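Local coordinates for protein ATP-dependent DNA helicase uvsW (Enterobacteria phage T4, PDB 2OCA) that couples ATP hydrolysis to 3'-5' unwinding of duplex DNA, driving Holliday-junction branch migration and serving recombination-dependent repair and the reorganization of stalled replication forks, at residues Leu454-Gly459 against Asn475-His480. The protein carries 1 engineered substitution. Numbering follows the deposited sequence.
Unlike the reference sequence in segment 454-459: D457 (reference Ser).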
ATOM      1  N   LEU A 454      14.786 -14.782  -5.301  1.00 54.86           N
ATOM      2  CA  LEU A 454      15.868 -14.808  -4.327  1.00 53.67           C
ATOM      3  C   LEU A 454      17.204 -14.370  -4.921  1.00 53.35           C
ATOM      4  O   LEU A 454      17.682 -14.910  -5.919  1.00 53.55           O
ATOM      5  CB  LEU A 454      15.993 -16.205  -3.717  1.00 51.72           C
ATOM      6  CG  LEU A 454      14.681 -16.852  -3.238  1.00 56.34           C
ATOM      7  CD1 LEU A 454      14.984 -18.223  -2.647  1.00 56.00           C
ATOM      8  CD2 LEU A 454      13.978 -15.976  -2.195  1.00 56.21           C
ATOM      9  N   ILE A 455      17.790 -13.358  -4.301  1.00 53.09           N
ATOM     10  CA  ILE A 455      19.067 -12.838  -4.729  1.00 52.75           C
ATOM     11  C   ILE A 455      20.035 -13.209  -3.632  1.00 54.25           C
ATOM     12  O   ILE A 455      19.822 -12.875  -2.472  1.00 56.85           O
ATOM     13  CB  ILE A 455      19.032 -11.318  -4.862  1.00 52.67           C
ATOM     14  CG1 ILE A 455      17.947 -10.915  -5.860  1.00 53.33           C
ATOM     15  CG2 ILE A 455      20.390 -10.803  -5.308  1.00 52.04           C
ATOM     16  CD1 ILE A 455      17.817  -9.412  -6.046  1.00 56.64           C
ATOM     17  N   ASP A 456      21.091 -13.922  -3.992  1.00 55.06           N
ATOM     18  CA  ASP A 456      22.083 -14.330  -3.010  1.00 55.39           C
ATOM     19  C   ASP A 456      23.126 -13.236  -2.903  1.00 53.97           C
ATOM     20  O   ASP A 456      23.980 -13.096  -3.775  1.00 54.53           O
ATOM     21  CB  ASP A 456      22.712 -15.658  -3.435  1.00 56.22           C
ATOM     22  CG  ASP A 456      21.709 -16.805  -3.396  1.00 58.17           C
ATOM     23  OD1 ASP A 456      21.345 -17.238  -2.285  1.00 59.96           O
ATOM     24  OD2 ASP A 456      21.267 -17.263  -4.470  1.00 57.42           O
ATOM     25  N   ASP A 457      23.032 -12.453  -1.828  1.00 53.32           N
ATOM     26  CA  ASP A 457      23.945 -11.338  -1.588  1.00 51.94           C
ATOM     27  C   ASP A 457      25.175 -11.752  -0.802  1.00 51.98           C
ATOM     28  O   ASP A 457      25.139 -11.822   0.426  1.00 54.17           O
ATOM     29  CB  ASP A 457      23.228 -10.221  -0.825  1.00 51.52           C
ATOM     30  CG  ASP A 457      24.118  -9.013  -0.577  1.00 52.45           C
ATOM     31  OD1 ASP A 457      25.349  -9.120  -0.785  1.00 54.10           O
ATOM     32  OD2 ASP A 457      23.584  -7.956  -0.165  1.00 50.36           O
ATOM     33  N   ALA A 458      26.259 -12.024  -1.518  1.00 50.55           N
ATOM     34  CA  ALA A 458      27.511 -12.408  -0.896  1.00 49.39           C
ATOM     35  C   ALA A 458      28.556 -11.375  -1.307  1.00 49.82           C
ATOM     36  O   ALA A 458      29.720 -11.706  -1.545  1.00 50.19           O
ATOM     37  CB  ALA A 458      27.924 -13.799  -1.355  1.00 47.79           C
ATOM     38  N   GLY A 459      28.124 -10.119  -1.393  1.00 49.10           N
ATOM     39  CA  GLY A 459      29.026  -9.049  -1.781  1.00 51.67           C
ATOM     40  C   GLY A 459      30.033  -8.748  -0.689  1.00 52.05           C
ATOM     41  O   GLY A 459      29.742  -8.952   0.482  1.00 54.07           O
ATOM     42  N   ASN A 475      29.384 -10.804  -6.005  1.00 44.14           N
ATOM     43  CA  ASN A 475      29.435 -12.187  -6.444  1.00 43.48           C
ATOM     44  C   ASN A 475      28.485 -12.147  -7.639  1.00 43.85           C
ATOM     45  O   ASN A 475      27.745 -11.175  -7.796  1.00 44.12           O
ATOM     46  CB  ASN A 475      28.936 -13.143  -5.347  1.00 44.51           C
ATOM     47  CG  ASN A 475      27.601 -12.722  -4.751  1.00 43.33           C
ATOM     48  OD1 ASN A 475      27.480 -11.647  -4.174  1.00 45.77           O
ATOM     49  ND2 ASN A 475      26.599 -13.575  -4.883  1.00 40.69           N
ATOM     50  N   TYR A 476      28.495 -13.166  -8.484  1.00 44.10           N
ATOM     51  CA  TYR A 476      27.639 -13.145  -9.669  1.00 45.93           C
ATOM     52  C   TYR A 476      26.134 -13.096  -9.430  1.00 47.94           C
ATOM     53  O   TYR A 476      25.422 -12.330 -10.089  1.00 46.18           O
ATOM     54  CB  TYR A 476      27.978 -14.328 -10.573  1.00 44.92           C
ATOM     55  CG  TYR A 476      29.301 -14.162 -11.259  1.00 45.64           C
ATOM     56  CD1 TYR A 476      29.423 -13.347 -12.376  1.00 44.84           C
ATOM     57  CD2 TYR A 476      30.449 -14.773 -10.761  1.00 45.42           C
ATOM     58  CE1 TYR A 476      30.649 -13.136 -12.982  1.00 45.44           C
ATOM     59  CE2 TYR A 476      31.682 -14.569 -11.361  1.00 47.35           C
ATOM     60  CZ  TYR A 476      31.771 -13.747 -12.475  1.00 47.91           C
ATOM     61  OH  TYR A 476      32.983 -13.549 -13.094  1.00 52.14           O
ATOM     62  N   LEU A 477      25.648 -13.901  -8.493  1.00 49.30           N
ATOM     63  CA  LEU A 477      24.224 -13.932  -8.225  1.00 50.92           C
ATOM     64  C   LEU A 477      23.694 -12.586  -7.760  1.00 53.03           C
ATOM     65  O   LEU A 477      22.504 -12.299  -7.922  1.00 55.68           O
ATOM     66  CB  LEU A 477      23.899 -15.029  -7.207  1.00 53.04           C
ATOM     67  CG  LEU A 477      24.308 -16.437  -7.672  1.00 52.44           C
ATOM     68  CD1 LEU A 477      23.784 -17.488  -6.722  1.00 50.41           C
ATOM     69  CD2 LEU A 477      23.772 -16.678  -9.059  1.00 51.65           C
ATOM     70  N   LEU A 478      24.565 -11.751  -7.198  1.00 52.32           N
ATOM     71  CA  LEU A 478      24.128 -10.438  -6.751  1.00 51.39           C
ATOM     72  C   LEU A 478      24.030  -9.502  -7.953  1.00 52.02           C
ATOM     73  O   LEU A 478      23.047  -8.763  -8.081  1.00 51.17           O
ATOM     74  CB  LEU A 478      25.088  -9.875  -5.697  1.00 50.77           C
ATOM     75  CG  LEU A 478      24.763  -8.510  -5.063  1.00 50.66           C
ATOM     76  CD1 LEU A 478      23.422  -8.525  -4.344  1.00 43.34           C
ATOM     77  CD2 LEU A 478      25.873  -8.157  -4.094  1.00 49.16           C
ATOM     78  N   LYS A 479      25.038  -9.537  -8.833  1.00 53.66           N
ATOM     79  CA  LYS A 479      25.030  -8.697 -10.044  1.00 54.30           C
ATOM     80  C   LYS A 479      23.762  -8.972 -10.830  1.00 54.01           C
ATOM     81  O   LYS A 479      23.068  -8.057 -11.252  1.00 54.35           O
ATOM     82  CB  LYS A 479      26.223  -8.996 -10.952  1.00 55.51           C
ATOM     83  CG  LYS A 479      27.528  -8.360 -10.507  1.00 61.43           C
ATOM     84  CD  LYS A 479      28.481  -8.097 -11.687  1.00 63.76           C
ATOM     85  CE  LYS A 479      29.115  -9.366 -12.240  1.00 63.19           C
ATOM     86  NZ  LYS A 479      29.970 -10.002 -11.208  1.00 66.58           N
ATOM     87  N   HIS A 480      23.472 -10.253 -11.007  1.00 53.81           N
ATOM     88  CA  HIS A 480      22.290 -10.697 -11.723  1.00 53.62           C
ATOM     89  C   HIS A 480      21.005 -10.191 -11.068  1.00 53.44           C
ATOM     90  O   HIS A 480      20.118  -9.668 -11.748  1.00 52.36           O
ATOM     91  CB  HIS A 480      22.284 -12.229 -11.794  1.00 53.65           C
ATOM     92  CG  HIS A 480      23.344 -12.794 -12.692  1.00 54.16           C
ATOM     93  ND1 HIS A 480      23.651 -14.140 -12.731  1.00 55.40           N
ATOM     94  CD2 HIS A 480      24.164 -12.199 -13.591  1.00 52.87           C
ATOM     95  CE1 HIS A 480      24.613 -14.343 -13.612  1.00 55.49           C
ATOM     96  NE2 HIS A 480      24.942 -13.181 -14.148  1.00 53.44           N
TER
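In the second RecA-like domain of this helicase, the C-terminal end of strand 450-457 is gripped by N475, the N-cap residue of helix 476-490. The N475 amide reaches both ways along the outgoing chain: ND2 donates to D456 O (2.9 Å) in an almost straight bond at 175°, within the plane of the amide, and OD1 accepts from A458 N (2.9 Å). This second bond is more bent, 140°, and the N-H comes from above the carbonyl plane. A chi1 of 50° sets CG of N475 between its own backbone N and carbonyl carbon, turning the amide onto the strand end. E322 of helix 319-327 is a second acceptor for ND2 and also takes the backbone N-H groups of Y476 and L477, so its carboxylate covers the start of the helix.

At the end of the strand, OD1 of D457, which stands where the reference sequence has Ser, accepts from G459 N (3.0 Å), closing an Asx turn; D457 OD2 is hydrogen-bonded to Y471 OH. Strand 450-457 is an inner strand of the seven-stranded parallel sheet, beside strand 298-305, and the helix packs over it, the axes of 454-457 and 476-480 approaching to 6.5 Å.

Two leucines fill in beside the polar groups. L478 lies alongside D457, its CD2 3.5 Å from D457 OD1 and its CD1 against CB and CG of D457; the same CD1 forms an apolar pair with CG2 of I455 (3.9 Å), whose side chain crosses at about a right angle. L477 runs beside D456 in the same direction, bringing CD1 to 3.4 Å from D456 OD2. The buried carboxylate of D456 is satisfied on its OD1 by a salt bridge to R332 and a hydrogen bond from Y306.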